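Local coordinates for thioredoxin-like protein (Klebsiella pneumoniae subsp. pneumoniae MGH 78578, PDB 3TY1), which is of unknown function but belongs to the galactose mutarotase-like superfamily and probably binds carbohydrate, at residues 42-47 against 93-98; 99-102 against 107-110. All blocks are in the same frame, centred on the assembly; numbering follows the deposited sequence. Where two conformers were deposited one is given.

Contact 1: residues 42-47 against 93-98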
# COMPACT_ATOMS: atom_id res chain seq x y z
N GLY A 42 7.39 -1.38 -14.69
CA GLY A 42 6.14 -1.32 -15.42
C GLY A 42 4.94 -1.81 -14.63
O GLY A 42 5.03 -2.78 -13.85
N GLY A 43 3.80 -1.14 -14.82
CA GLY A 43 2.58 -1.58 -14.14
C GLY A 43 2.74 -1.70 -12.63
O GLY A 43 3.42 -0.91 -12.02
N LYS A 44 2.11 -2.72 -12.05
CA LYS A 44 2.18 -2.97 -10.61
C LYS A 44 3.44 -3.77 -10.21
O LYS A 44 3.64 -4.11 -9.05
CB LYS A 44 0.92 -3.66 -10.14
CG LYS A 44 -0.29 -2.80 -10.24
CD LYS A 44 -1.51 -3.41 -9.57
CE LYS A 44 -1.98 -4.70 -10.23
NZ LYS A 44 -3.33 -5.17 -9.74
N GLN A 45 4.31 -3.98 -11.18
CA GLN A 45 5.54 -4.75 -11.04
C GLN A 45 6.72 -3.82 -10.74
O GLN A 45 7.85 -4.27 -10.57
CB GLN A 45 5.63 -5.63 -12.32
CG GLN A 45 6.85 -6.04 -12.81
CD GLN A 45 6.71 -6.84 -14.05
OE1 GLN A 45 6.21 -7.97 -14.02
NE2 GLN A 45 7.29 -6.34 -15.13
N GLU A 46 6.47 -2.50 -10.63
CA GLU A 46 7.54 -1.54 -10.40
C GLU A 46 8.32 -1.84 -9.11
O GLU A 46 7.74 -1.90 -8.05
CB GLU A 46 7.02 -0.11 -10.34
CG GLU A 46 8.14 0.95 -10.12
CD GLU A 46 9.31 0.88 -11.16
OE1 GLU A 46 9.03 0.81 -12.36
OE2 GLU A 46 10.48 0.92 -10.76
N GLY A 47 9.61 -2.08 -9.25
CA GLY A 47 10.48 -2.36 -8.11
C GLY A 47 10.55 -3.82 -7.68
O GLY A 47 11.36 -4.14 -6.86
N PRO A 93 4.16 -6.14 -3.60
CA PRO A 93 3.12 -6.09 -2.54
C PRO A 93 2.64 -4.68 -2.13
O PRO A 93 1.54 -4.57 -1.60
CB PRO A 93 3.82 -6.76 -1.37
CG PRO A 93 4.70 -7.77 -2.01
CD PRO A 93 5.26 -7.06 -3.21
N ALA A 94 3.44 -3.64 -2.38
CA ALA A 94 3.00 -2.23 -2.18
C ALA A 94 1.72 -1.86 -2.93
O ALA A 94 1.01 -0.92 -2.54
CB ALA A 94 4.12 -1.28 -2.55
N PHE A 95 1.42 -2.58 -4.01
CA PHE A 95 0.23 -2.35 -4.81
C PHE A 95 -0.89 -3.36 -4.55
O PHE A 95 -1.84 -3.42 -5.33
CB PHE A 95 0.58 -2.39 -6.31
CG PHE A 95 1.50 -1.30 -6.72
CD1 PHE A 95 1.09 0.04 -6.65
CD2 PHE A 95 2.76 -1.58 -7.17
CE1 PHE A 95 1.94 1.08 -7.06
CE2 PHE A 95 3.63 -0.54 -7.53
CZ PHE A 95 3.21 0.77 -7.48
N ILE A 96 -0.77 -4.18 -3.50
CA ILE A 96 -1.85 -5.14 -3.19
C ILE A 96 -2.39 -4.76 -1.85
O ILE A 96 -1.59 -4.52 -0.94
CB ILE A 96 -1.32 -6.60 -3.12
CG1 ILE A 96 -0.86 -7.06 -4.51
CG2 ILE A 96 -2.42 -7.56 -2.52
CD1 ILE A 96 -0.74 -8.52 -4.65
N ASN A 97 -3.72 -4.71 -1.71
CA ASN A 97 -4.37 -4.56 -0.41
C ASN A 97 -5.01 -5.92 -0.13
O ASN A 97 -6.03 -6.26 -0.72
CB ASN A 97 -5.44 -3.44 -0.42
CG ASN A 97 -6.12 -3.29 0.91
OD1 ASN A 97 -5.99 -4.15 1.79
ND2 ASN A 97 -6.81 -2.16 1.11
N LEU A 98 -4.38 -6.71 0.74
CA LEU A 98 -4.84 -8.08 1.05
C LEU A 98 -6.25 -8.13 1.65
O LEU A 98 -6.98 -9.13 1.45
CB LEU A 98 -3.81 -8.82 1.95
CG LEU A 98 -2.41 -9.09 1.37
CD1 LEU A 98 -1.43 -9.57 2.51
CD2 LEU A 98 -2.45 -10.10 0.20
O HOH W 1 -3.18 -5.30 -6.91
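In the loop that joins antiparallel strands 33-39 and 49-55 of the six-stranded sheet, Lys44 and Glu46 receive the ring of Phe95, which reaches across from the long connection after strand 79-81. The main-chain oxygen of Lys44 makes the nearest approach, lying obliquely to the ring 3.3 Å from CD2 of Phe95; no hydrogen bond crosses between the two segments. The aliphatic part of the lysine adds further packing. Its CB, CG and CD run past the benzylic carbon, with CD of Lys44 4.0 Å from CB of Phe95. Setting CG beside the backbone N (chi1 -67°) carries the lysine chain across Phe95 CB, and the bend at chi3 then brings NZ round to a water. That water takes a hydrogen bond from Lys44 NZ at 2.8 Å and gives one to Phe95 O, also at 2.8 Å, so the ammonium end is tied to the backbone it passes. At the edge of the ring, Glu46 O lies near its plane, 4.4 Å from CE2 of Phe95, while the carboxylate leads away to His41. The turn itself is closed by Gln45 N bonding to Gly42 O. Between strand 79-81 and helix 100-103, the Phe95 loop is further joined to this strand connection by Asn92, whose ND2 bonds Glu46 O, and Pro143 of the second subunit packs on Lys44.

Contact 2: residues 99-102 against 107-110; sequences ESRN and LEGF
Arg101 NE and Glu108 OE2 form a salt bridge 2.9 Å long, with a nearly straight N-H...O angle of 171°. The carboxylate oxygen meets the edge of the guanidinium, only 6° out of its plane, and accepts the N-H on its anti lone pair, the one turned away from OE1. The two flat groups are steeply inclined, 76° apart, and NH2 of Arg101 adds just a weak bond to the same oxygen at 3.4 Å. An arginine chain extended from CG to NE carries the group over to the acid. Two waters link Ser100 to the carboxylate: water 2 gives hydrogen bonds to Ser100 OG and Glu108 OE2, and water 3 bonds Glu108 OE1 at 2.8 Å but Ser100 OG only weakly. Ser100 OG is itself held by Asn97 O, just before the short helix 100-103. Farther out, the second subunit supplies a further charge for each: its Glu120 pairs with Arg101 NH1 and its Lys138 with Glu108 OE1, while Thr169 packs on both side chains. Acid and base therefore alternate from Glu120 through Arg101 and Glu108 to Lys138, the two outer pairs crossing the subunit boundary, which would be expected to favour the charged forms of this buried pair.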
# COMPACT_ATOMS: atom_id res chain seq x y z
N GLU A 99 -6.64 -7.05 2.33
CA GLU A 99 -7.97 -6.95 2.93
C GLU A 99 -9.07 -6.64 1.89
O GLU A 99 -10.25 -6.87 2.16
CB GLU A 99 -7.99 -5.89 4.05
CG GLU A 99 -7.35 -6.35 5.38
CD GLU A 99 -5.84 -6.38 5.37
OE1 GLU A 99 -5.21 -5.74 4.48
OE2 GLU A 99 -5.29 -7.05 6.27
N SER A 100 -8.68 -6.13 0.73
CA SER A 100 -9.67 -5.78 -0.28
C SER A 100 -10.41 -7.03 -0.84
O SER A 100 -10.00 -8.19 -0.65
CB SER A 100 -9.03 -4.92 -1.40
OG SER A 100 -8.20 -5.71 -2.18
N ARG A 101 -11.55 -6.77 -1.48
CA ARG A 101 -12.43 -7.83 -1.94
C ARG A 101 -12.77 -8.81 -0.80
O ARG A 101 -12.80 -10.04 -0.99
CB ARG A 101 -11.82 -8.57 -3.14
CG ARG A 101 -11.43 -7.68 -4.28
CD ARG A 101 -10.87 -8.50 -5.44
NE ARG A 101 -10.40 -7.64 -6.52
CZ ARG A 101 -11.10 -7.27 -7.61
NH1 ARG A 101 -12.37 -7.63 -7.81
NH2 ARG A 101 -10.53 -6.51 -8.51
N ASN A 102 -12.98 -8.26 0.40
CA ASN A 102 -13.34 -9.07 1.58
C ASN A 102 -12.28 -10.15 1.90
O ASN A 102 -12.61 -11.32 2.07
CB ASN A 102 -14.72 -9.72 1.35
CG ASN A 102 -15.31 -10.36 2.59
OD1 ASN A 102 -14.98 -9.96 3.70
ND2 ASN A 102 -16.25 -11.32 2.40
N LEU A 107 -5.65 -12.56 -4.56
CA LEU A 107 -5.95 -12.97 -5.93
C LEU A 107 -5.36 -12.05 -7.01
O LEU A 107 -5.18 -12.47 -8.15
CB LEU A 107 -7.45 -13.14 -6.11
CG LEU A 107 -8.18 -14.28 -5.35
CD1 LEU A 107 -9.68 -14.13 -5.62
CD2 LEU A 107 -7.70 -15.66 -5.75
N GLU A 108 -5.09 -10.79 -6.67
CA GLU A 108 -4.52 -9.82 -7.60
C GLU A 108 -3.05 -10.07 -7.91
O GLU A 108 -2.51 -9.49 -8.87
CB GLU A 108 -4.75 -8.38 -7.08
CG GLU A 108 -6.26 -8.08 -6.87
CD GLU A 108 -6.59 -6.65 -6.45
OE1 GLU A 108 -5.68 -5.83 -6.19
OE2 GLU A 108 -7.80 -6.34 -6.42
N GLY A 109 -2.39 -10.90 -7.09
CA GLY A 109 -0.98 -11.25 -7.29
C GLY A 109 -0.67 -12.68 -7.68
O GLY A 109 0.50 -13.01 -7.96
N PHE A 110 -1.69 -13.52 -7.77
CA PHE A 110 -1.46 -14.97 -7.86
C PHE A 110 -1.18 -15.49 -9.24
O PHE A 110 -2.06 -15.53 -10.12
CB PHE A 110 -2.63 -15.75 -7.20
CG PHE A 110 -2.46 -17.26 -7.20
CD1 PHE A 110 -1.25 -17.85 -6.89
CD2 PHE A 110 -3.55 -18.09 -7.39
CE1 PHE A 110 -1.10 -19.25 -6.84
CE2 PHE A 110 -3.41 -19.47 -7.34
CZ PHE A 110 -2.18 -20.04 -7.06
O HOH W 2 -8.68 -4.63 -4.80
O HOH W 3 -5.68 -4.32 -3.82

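In the fold
Contact 1 is a surface contact and contact 2 a buried one, about 12 Å away between centres. They follow one another along the chain: 93-98 runs straight into 99-102, so a single connection between strands 79-81 and 114-119 supplies three of the four segments. Ile96 joins them in space, its CD1 lying 3.8 Å from Gly109 N. Their chemistry differs with their setting. Residues 42-47 and 93-98 meet through an aromatic ring, lysine methylenes and one bridging water, whereas 99-102 and 107-110 rely on direct charge pairing backed by two waters. Both contacts also touch the second subunit, by packing and hydrogen bonds around the first and with salt bridges added in the second.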